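Side-chain contacts in DNA repair protein rhp9/CRB2 (Schizosaccharomyces pombe, PDB 2FHD), which probably acts in the DNA-damage response by recognising methylated histone H4 through its tandem tudor domains: residues L13-G18 and V124-I129; D68-T73 and V106-G111; T73-I78 and V115-S120. One frame throughout, in Å; residues are numbered along the deposited sequence.

Interaction 1: residues L13-G18 and V124-I129; sequences LAFFKG and VAPVNI
Leu13 and Phe15 of strand 11-15 meet Val124 and Pro126 in a thin, purely apolar contact between the two tudor domains, where strand 11-15 of the first sheet faces the start of helix 126-129. Methyl meets methyl in one half of it: Leu13 CD1 lies 4.3 Å from Val124 CG2, and both residues are buried, Leu13 also resting on Phe62 and Pro25. In the other half the Phe15 ring is met at its edge, near its plane, by the pyrrolidine of Pro126, with Phe15 CE1 4.1 Å from Pro126 CG; the two side chains cross at about a right angle. Phe15 reaches across because its CG stands anti to the backbone N (chi1 176°), which carries the ring toward the proline. Each domain is an SH3-like five-stranded antiparallel barrel, and the contact ties the first strand of one to the link after the last strand of the other and the first residue of the short helix it leads into. Pro126 directly follows Ala125 at the N-cap, whose carbonyl accepts the amide of Ile129 (N to Ala125 O 2.9 Å). Tyr19 of a second subunit covers the same corner, its ring meeting that of Phe15 and its side chain packing on Pro126.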
loop_
_atom_site.group_PDB
_atom_site.type_symbol
_atom_site.label_atom_id
_atom_site.label_comp_id
_atom_site.label_asym_id
_atom_site.label_seq_id
_atom_site.Cartn_x
_atom_site.Cartn_y
_atom_site.Cartn_z
ATOM N N LEU A 13 1.105 21.198 0.304
ATOM C CA LEU A 13 0.159 21.265 1.368
ATOM C C LEU A 13 -1.148 20.734 0.734
ATOM O O LEU A 13 -1.636 21.264 -0.277
ATOM C CB LEU A 13 0.022 22.719 1.860
ATOM C CG LEU A 13 1.228 23.243 2.679
ATOM C CD1 LEU A 13 1.284 24.795 2.747
ATOM C CD2 LEU A 13 1.275 22.673 4.148
ATOM N N ALA A 14 -1.684 19.655 1.280
ATOM C CA ALA A 14 -2.754 18.985 0.644
ATOM C C ALA A 14 -3.888 18.989 1.671
ATOM O O ALA A 14 -3.650 18.888 2.883
ATOM C CB ALA A 14 -2.303 17.566 0.250
ATOM N N PHE A 15 -5.127 19.108 1.192
ATOM C CA PHE A 15 -6.291 19.096 2.082
ATOM C C PHE A 15 -6.524 17.701 2.616
ATOM O O PHE A 15 -6.707 16.779 1.821
ATOM C CB PHE A 15 -7.520 19.508 1.300
ATOM C CG PHE A 15 -8.812 19.456 2.088
ATOM C CD1 PHE A 15 -9.083 20.391 3.081
ATOM C CD2 PHE A 15 -9.784 18.472 1.809
ATOM C CE1 PHE A 15 -10.319 20.364 3.805
ATOM C CE2 PHE A 15 -11.027 18.424 2.551
ATOM C CZ PHE A 15 -11.310 19.398 3.504
ATOM N N PHE A 16 -6.542 17.555 3.933
ATOM C CA PHE A 16 -6.828 16.293 4.550
ATOM C C PHE A 16 -8.332 16.151 4.738
ATOM O O PHE A 16 -8.964 16.916 5.482
ATOM C CB PHE A 16 -6.051 16.134 5.861
ATOM C CG PHE A 16 -6.336 14.840 6.570
ATOM C CD1 PHE A 16 -5.808 13.639 6.096
ATOM C CD2 PHE A 16 -7.164 14.814 7.703
ATOM C CE1 PHE A 16 -6.087 12.401 6.756
ATOM C CE2 PHE A 16 -7.438 13.601 8.371
ATOM C CZ PHE A 16 -6.889 12.383 7.877
ATOM N N LYS A 17 -8.870 15.148 4.033
ATOM C CA LYS A 17 -10.306 14.957 3.764
ATOM C C LYS A 17 -11.060 14.278 4.911
ATOM O O LYS A 17 -12.311 14.373 4.979
ATOM C CB LYS A 17 -10.504 14.195 2.445
ATOM C CG LYS A 17 -10.544 15.122 1.184
ATOM C CD LYS A 17 -10.206 14.484 -0.139
ATOM C CE LYS A 17 -10.613 13.067 -0.176
ATOM N NZ LYS A 17 -10.434 12.594 -1.571
ATOM N N GLY A 18 -10.278 13.619 5.796
ATOM C CA GLY A 18 -10.717 13.104 7.097
ATOM C C GLY A 18 -10.944 14.221 8.104
ATOM O O GLY A 18 -10.951 15.402 7.729
ATOM N N VAL A 124 -2.456 24.161 8.083
ATOM C CA VAL A 124 -3.098 25.378 7.606
ATOM C C VAL A 124 -4.600 25.241 7.518
ATOM O O VAL A 124 -5.117 24.239 7.000
ATOM C CB VAL A 124 -2.502 25.895 6.250
ATOM C CG1 VAL A 124 -2.884 27.382 6.054
ATOM C CG2 VAL A 124 -1.000 25.799 6.253
ATOM N N ALA A 125 -5.304 26.237 8.052
ATOM C CA ALA A 125 -6.712 26.248 7.942
ATOM C C ALA A 125 -7.094 26.512 6.490
ATOM O O ALA A 125 -6.543 27.410 5.841
ATOM C CB ALA A 125 -7.296 27.282 8.840
ATOM N N PRO A 126 -8.066 25.750 5.987
ATOM C CA PRO A 126 -8.589 26.103 4.666
ATOM C C PRO A 126 -8.940 27.614 4.476
ATOM O O PRO A 126 -8.719 28.131 3.368
ATOM C CB PRO A 126 -9.860 25.194 4.544
ATOM C CG PRO A 126 -9.543 24.012 5.421
ATOM C CD PRO A 126 -8.780 24.587 6.592
ATOM N N VAL A 127 -9.511 28.320 5.488
ATOM C CA VAL A 127 -9.786 29.775 5.276
ATOM C C VAL A 127 -8.519 30.581 5.088
ATOM O O VAL A 127 -8.493 31.605 4.447
ATOM C CB VAL A 127 -10.648 30.504 6.397
ATOM C CG1 VAL A 127 -12.099 30.180 6.303
ATOM C CG2 VAL A 127 -10.101 30.331 7.777
ATOM N N ASN A 128 -7.427 30.104 5.651
ATOM C CA ASN A 128 -6.167 30.787 5.466
ATOM C C ASN A 128 -5.534 30.468 4.148
ATOM O O ASN A 128 -4.952 31.326 3.539
ATOM C CB ASN A 128 -5.292 30.465 6.632
ATOM C CG ASN A 128 -5.774 31.180 7.865
ATOM O OD1 ASN A 128 -5.877 32.423 7.865
ATOM N ND2 ASN A 128 -6.153 30.439 8.872
ATOM N N ILE A 129 -5.715 29.240 3.681
ATOM C CA ILE A 129 -5.225 28.808 2.390
ATOM C C ILE A 129 -5.866 29.589 1.197
ATOM O O ILE A 129 -5.234 29.736 0.148
ATOM C CB ILE A 129 -5.404 27.222 2.182
ATOM C CG1 ILE A 129 -4.291 26.469 2.897
ATOM C CG2 ILE A 129 -5.409 26.885 0.655
ATOM C CD1 ILE A 129 -2.881 26.605 2.157
#

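Interaction 2: residues D68-T73 and V106-G111; sequences DVVQST and VILAHG
Leu108 sends its two methyls to different residues of strand 69-72, and in doing so it links two strands of the second tudor domain that are not neighbours in the sheet, strand 80-86 lying between them. The tight part is the meeting of Leu108 CD2 with Val70 CG2 at 3.6 Å, the two side chains crossing at about a right angle. The Val70 methyl that touches is the one wedged between the backbone N and the carbonyl carbon, while CG1 takes the roomier place anti to that carbon. A second, slightly longer touch joins Leu108 CD1 to Ser72 CB at 3.9 Å. All three residues are buried in the interior of the SH3-like barrel, in the company of Val82 and Ile122 beside Val70 and of Val117 beside Ser72. The looser side is at the ends and back of the strands: Val69, partly exposed, points away from strand 105-110, and the exposed His110 lies at the far end of that strand, its ND1 hydrogen-bonded to Lys79 O. Ser72 offers the leucine its methylene, while its OG, anti to the backbone N (chi1 156°), makes a weak hydrogen bond with Arg74 N. Across the barrel, then, the attachment is entirely one of hydrocarbon contact, its strength resting on fit and burial rather than on directed bonds.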
loop_
_atom_site.group_PDB
_atom_site.type_symbol
_atom_site.label_atom_id
_atom_site.label_comp_id
_atom_site.label_asym_id
_atom_site.label_seq_id
_atom_site.Cartn_x
_atom_site.Cartn_y
_atom_site.Cartn_z
ATOM N N ASP A 68 1.943 34.889 5.588
ATOM C CA ASP A 68 0.986 33.779 5.529
ATOM C C ASP A 68 0.598 33.513 6.956
ATOM O O ASP A 68 1.476 33.499 7.876
ATOM C CB ASP A 68 1.582 32.455 4.971
ATOM C CG ASP A 68 1.822 32.463 3.478
ATOM O OD1 ASP A 68 1.278 33.308 2.705
ATOM O OD2 ASP A 68 2.599 31.578 3.030
ATOM N N VAL A 69 -0.691 33.249 7.155
ATOM C CA VAL A 69 -1.220 32.847 8.445
ATOM C C VAL A 69 -1.280 31.303 8.483
ATOM O O VAL A 69 -2.008 30.659 7.684
ATOM C CB VAL A 69 -2.645 33.529 8.662
ATOM C CG1 VAL A 69 -3.410 32.974 9.831
ATOM C CG2 VAL A 69 -2.495 35.030 8.849
ATOM N N VAL A 70 -0.582 30.710 9.462
ATOM C CA VAL A 70 -0.485 29.295 9.598
ATOM C C VAL A 70 -0.582 28.863 11.057
ATOM O O VAL A 70 -0.526 29.688 11.963
ATOM C CB VAL A 70 0.855 28.819 9.017
ATOM C CG1 VAL A 70 0.981 29.255 7.574
ATOM C CG2 VAL A 70 2.049 29.377 9.865
ATOM N N GLN A 71 -0.695 27.568 11.303
ATOM C CA GLN A 71 -0.504 27.045 12.660
ATOM C C GLN A 71 0.664 26.120 12.685
ATOM O O GLN A 71 1.255 25.813 11.624
ATOM C CB GLN A 71 -1.767 26.377 13.109
ATOM C CG GLN A 71 -2.758 27.456 13.279
ATOM C CD GLN A 71 -4.165 27.049 13.123
ATOM O OE1 GLN A 71 -4.802 26.810 14.106
ATOM N NE2 GLN A 71 -4.687 27.022 11.895
ATOM N N SER A 72 1.065 25.730 13.891
ATOM C CA SER A 72 2.132 24.739 14.052
ATOM C C SER A 72 1.673 23.815 15.169
ATOM O O SER A 72 1.052 24.223 16.143
ATOM C CB SER A 72 3.491 25.394 14.357
ATOM O OG SER A 72 4.370 24.526 15.026
ATOM N N THR A 73 1.862 22.554 14.892
ATOM C CA THR A 73 1.760 21.436 15.806
ATOM C C THR A 73 2.434 21.554 17.254
ATOM O O THR A 73 1.992 20.922 18.168
ATOM C CB THR A 73 2.295 20.244 14.919
ATOM O OG1 THR A 73 1.211 19.412 14.484
ATOM C CG2 THR A 73 3.362 19.536 15.485
ATOM N N VAL A 106 11.027 27.177 9.953
ATOM C CA VAL A 106 10.304 28.405 9.728
ATOM C C VAL A 106 10.236 29.257 11.006
ATOM O O VAL A 106 10.024 28.737 12.103
ATOM C CB VAL A 106 8.888 28.096 9.129
ATOM C CG1 VAL A 106 8.104 27.261 10.069
ATOM C CG2 VAL A 106 8.163 29.407 8.740
ATOM N N ILE A 107 10.397 30.550 10.847
ATOM C CA ILE A 107 10.126 31.509 11.908
ATOM C C ILE A 107 8.677 32.106 11.779
ATOM O O ILE A 107 8.260 32.630 10.720
ATOM C CB ILE A 107 11.193 32.661 11.866
ATOM C CG1 ILE A 107 12.611 32.116 11.865
ATOM C CG2 ILE A 107 10.929 33.715 12.999
ATOM C CD1 ILE A 107 13.666 33.250 11.432
ATOM N N LEU A 108 7.938 31.998 12.877
ATOM C CA LEU A 108 6.529 32.347 13.051
ATOM C C LEU A 108 6.379 33.466 14.071
ATOM O O LEU A 108 7.106 33.477 15.057
ATOM C CB LEU A 108 5.820 31.153 13.605
ATOM C CG LEU A 108 5.792 29.978 12.639
ATOM C CD1 LEU A 108 4.971 28.829 13.222
ATOM C CD2 LEU A 108 5.229 30.424 11.270
ATOM N N ALA A 109 5.438 34.396 13.851
ATOM C CA ALA A 109 5.190 35.536 14.744
ATOM C C ALA A 109 3.769 35.534 15.222
ATOM O O ALA A 109 2.826 35.176 14.508
ATOM C CB ALA A 109 5.498 36.854 14.042
ATOM N N HIS A 110 3.604 35.886 16.477
ATOM C CA HIS A 110 2.279 36.068 17.038
ATOM C C HIS A 110 2.389 37.298 17.853
ATOM O O HIS A 110 2.757 37.285 19.034
ATOM C CB HIS A 110 1.764 34.920 17.856
ATOM C CG HIS A 110 0.412 35.172 18.425
ATOM N ND1 HIS A 110 -0.746 34.954 17.712
ATOM C CD2 HIS A 110 0.022 35.633 19.647
ATOM C CE1 HIS A 110 -1.787 35.274 18.466
ATOM N NE2 HIS A 110 -1.347 35.683 19.643
ATOM N N GLY A 111 1.996 38.372 17.192
ATOM C CA GLY A 111 2.303 39.664 17.629
ATOM C C GLY A 111 3.657 39.891 16.982
ATOM O O GLY A 111 3.901 39.641 15.741
#

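Interaction 3: residues T73-I78 and V115-S120; sequences TRLGKI and VTVPIS
Arg74 lays one face of its guanidinium over the ring of Pro118, whose CG stands 3.7 Å above the guanidinium plane, offset toward the rim. The nearest approach is from Arg74 NH1 to Pro118 CD, also 3.7 Å, and Arg74 CZ is 3.9 Å from both Pro118 CG and CD. The arginine gets there by an extended chain: CG lies anti to the carbonyl carbon (chi1 -65°), and the run from CG to NE is straight. The two side chains cross at about a right angle, with the guanidinium face toward the ring, and the arginine side chain also touches Thr121. No acidic group of the two segments takes part; the overlap is van der Waals contact between a flat cation and a saturated ring. Leu75, next in the chain, supplies the apolar half, with its CD1 4.3 Å from Val117 CG2. The same Val117 methyl comes within 4.4 Å of Arg74 CB, so one methyl touches two consecutive residues of the loop. In this SH3-like barrel the loop joins strand 69-72 to strand 80-86, and here it folds back over the end of strand 113-118. It tightens into a type II' beta turn from Leu75 to Ile78, with Gly76 at positive phi, and Gly76 O is held by Tyr123 OH. An alanine in place of Pro118 would lack CG and CD, and the guanidinium of Arg74 would probably lose its platform and be freer to turn. Val117 is buried, whereas Arg74 is exposed, and the turn beyond packs through Lys77 against Ala35 of a third subunit.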
loop_
_atom_site.group_PDB
_atom_site.type_symbol
_atom_site.label_atom_id
_atom_site.label_comp_id
_atom_site.label_asym_id
_atom_site.label_seq_id
_atom_site.Cartn_x
_atom_site.Cartn_y
_atom_site.Cartn_z
ATOM N N THR A 73 1.862 22.554 14.892
ATOM C CA THR A 73 1.760 21.436 15.806
ATOM C C THR A 73 2.434 21.554 17.254
ATOM O O THR A 73 1.992 20.922 18.168
ATOM C CB THR A 73 2.295 20.244 14.919
ATOM O OG1 THR A 73 1.211 19.412 14.484
ATOM C CG2 THR A 73 3.362 19.536 15.485
ATOM N N ARG A 74 3.448 22.374 17.425
ATOM C CA ARG A 74 4.096 22.623 18.656
ATOM C C ARG A 74 3.618 23.855 19.415
ATOM O O ARG A 74 4.079 24.083 20.553
ATOM C CB ARG A 74 5.556 22.856 18.353
ATOM C CG ARG A 74 6.154 21.535 17.775
ATOM C CD ARG A 74 7.612 21.615 17.789
ATOM N NE ARG A 74 8.213 20.354 17.368
ATOM C CZ ARG A 74 9.542 20.201 17.322
ATOM N NH1 ARG A 74 10.353 21.233 17.738
ATOM N NH2 ARG A 74 10.046 19.014 16.952
ATOM N N LEU A 75 2.724 24.648 18.799
ATOM C CA LEU A 75 2.149 25.844 19.411
ATOM C C LEU A 75 0.592 25.748 19.544
ATOM O O LEU A 75 -0.081 26.737 19.440
ATOM C CB LEU A 75 2.495 27.065 18.566
ATOM C CG LEU A 75 4.002 27.000 18.301
ATOM C CD1 LEU A 75 4.410 28.065 17.287
ATOM C CD2 LEU A 75 4.839 27.115 19.616
ATOM N N GLY A 76 0.035 24.561 19.693
ATOM C CA GLY A 76 -1.395 24.453 19.912
ATOM C C GLY A 76 -2.132 24.963 18.688
ATOM O O GLY A 76 -1.712 24.692 17.549
ATOM N N LYS A 77 -3.216 25.722 18.920
ATOM C CA LYS A 77 -4.099 26.213 17.841
ATOM C C LYS A 77 -3.866 27.715 17.573
ATOM O O LYS A 77 -4.634 28.344 16.851
ATOM C CB LYS A 77 -5.572 25.972 18.208
ATOM C CG LYS A 77 -6.225 24.775 17.573
ATOM C CD LYS A 77 -6.639 23.659 18.525
ATOM C CE LYS A 77 -7.506 24.138 19.725
ATOM N NZ LYS A 77 -8.928 24.368 19.308
ATOM N N ILE A 78 -2.792 28.260 18.135
ATOM C CA ILE A 78 -2.483 29.664 18.066
ATOM C C ILE A 78 -2.015 29.991 16.652
ATOM O O ILE A 78 -1.062 29.419 16.157
ATOM C CB ILE A 78 -1.316 29.987 19.022
ATOM C CG1 ILE A 78 -1.618 29.543 20.456
ATOM C CG2 ILE A 78 -1.045 31.454 18.991
ATOM C CD1 ILE A 78 -0.363 29.695 21.453
ATOM N N VAL A 115 9.052 32.737 17.125
ATOM C CA VAL A 115 9.467 31.411 17.503
ATOM C C VAL A 115 9.957 30.770 16.251
ATOM O O VAL A 115 9.354 30.954 15.181
ATOM C CB VAL A 115 8.247 30.535 17.967
ATOM C CG1 VAL A 115 8.730 29.144 18.501
ATOM C CG2 VAL A 115 7.597 31.140 19.044
ATOM N N THR A 116 10.990 29.941 16.381
ATOM C CA THR A 116 11.539 29.172 15.262
ATOM C C THR A 116 11.081 27.726 15.408
ATOM O O THR A 116 11.193 27.178 16.488
ATOM C CB THR A 116 13.036 29.214 15.254
ATOM O OG1 THR A 116 13.442 30.546 15.012
ATOM C CG2 THR A 116 13.611 28.325 14.157
ATOM N N VAL A 117 10.531 27.130 14.346
ATOM C CA VAL A 117 9.920 25.809 14.455
ATOM C C VAL A 117 10.267 24.991 13.170
ATOM O O VAL A 117 10.586 25.599 12.133
ATOM C CB VAL A 117 8.415 26.100 14.651
ATOM C CG1 VAL A 117 7.529 25.610 13.530
ATOM C CG2 VAL A 117 7.909 25.908 16.133
ATOM N N PRO A 118 10.278 23.644 13.243
ATOM C CA PRO A 118 10.461 22.882 12.000
ATOM C C PRO A 118 9.280 23.082 11.056
ATOM O O PRO A 118 8.140 23.120 11.507
ATOM C CB PRO A 118 10.521 21.424 12.451
ATOM C CG PRO A 118 10.959 21.491 13.959
ATOM C CD PRO A 118 10.154 22.754 14.425
ATOM N N ILE A 119 9.572 23.252 9.767
ATOM C CA ILE A 119 8.606 23.464 8.688
ATOM C C ILE A 119 7.602 22.234 8.656
ATOM O O ILE A 119 6.375 22.412 8.375
ATOM C CB ILE A 119 9.482 23.654 7.363
ATOM C CG1 ILE A 119 9.215 24.935 6.512
ATOM C CG2 ILE A 119 9.662 22.399 6.606
ATOM C CD1 ILE A 119 7.906 25.240 6.436
ATOM N N SER A 120 8.063 21.022 9.015
ATOM C CA SER A 120 7.189 19.802 8.990
ATOM C C SER A 120 6.010 19.841 9.972
ATOM O O SER A 120 5.048 19.051 9.855
ATOM C CB SER A 120 7.989 18.543 9.329
ATOM O OG SER A 120 8.482 18.558 10.694
#

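The three contacts use side-chain packing without hydrogen bonds across them, one between the domains and two within the second. Interactions 2 and 3 belong to the second tudor domain, share Thr73 and lie about 7 Å apart between centres; their strands 105-110 and 113-118 are sheet neighbours, joined by probable backbone hydrogen bonds such as Val106 N to Val117 O (2.7 Å). Interaction 2 is core, aliphatic throughout, whereas interaction 3 grades from a buried valine to an exposed arginine at the surface. Interaction 1, also buried, is the one that joins the two domains and brings in an aromatic edge. It touches interaction 2 directly, through Val124 packing against Val70.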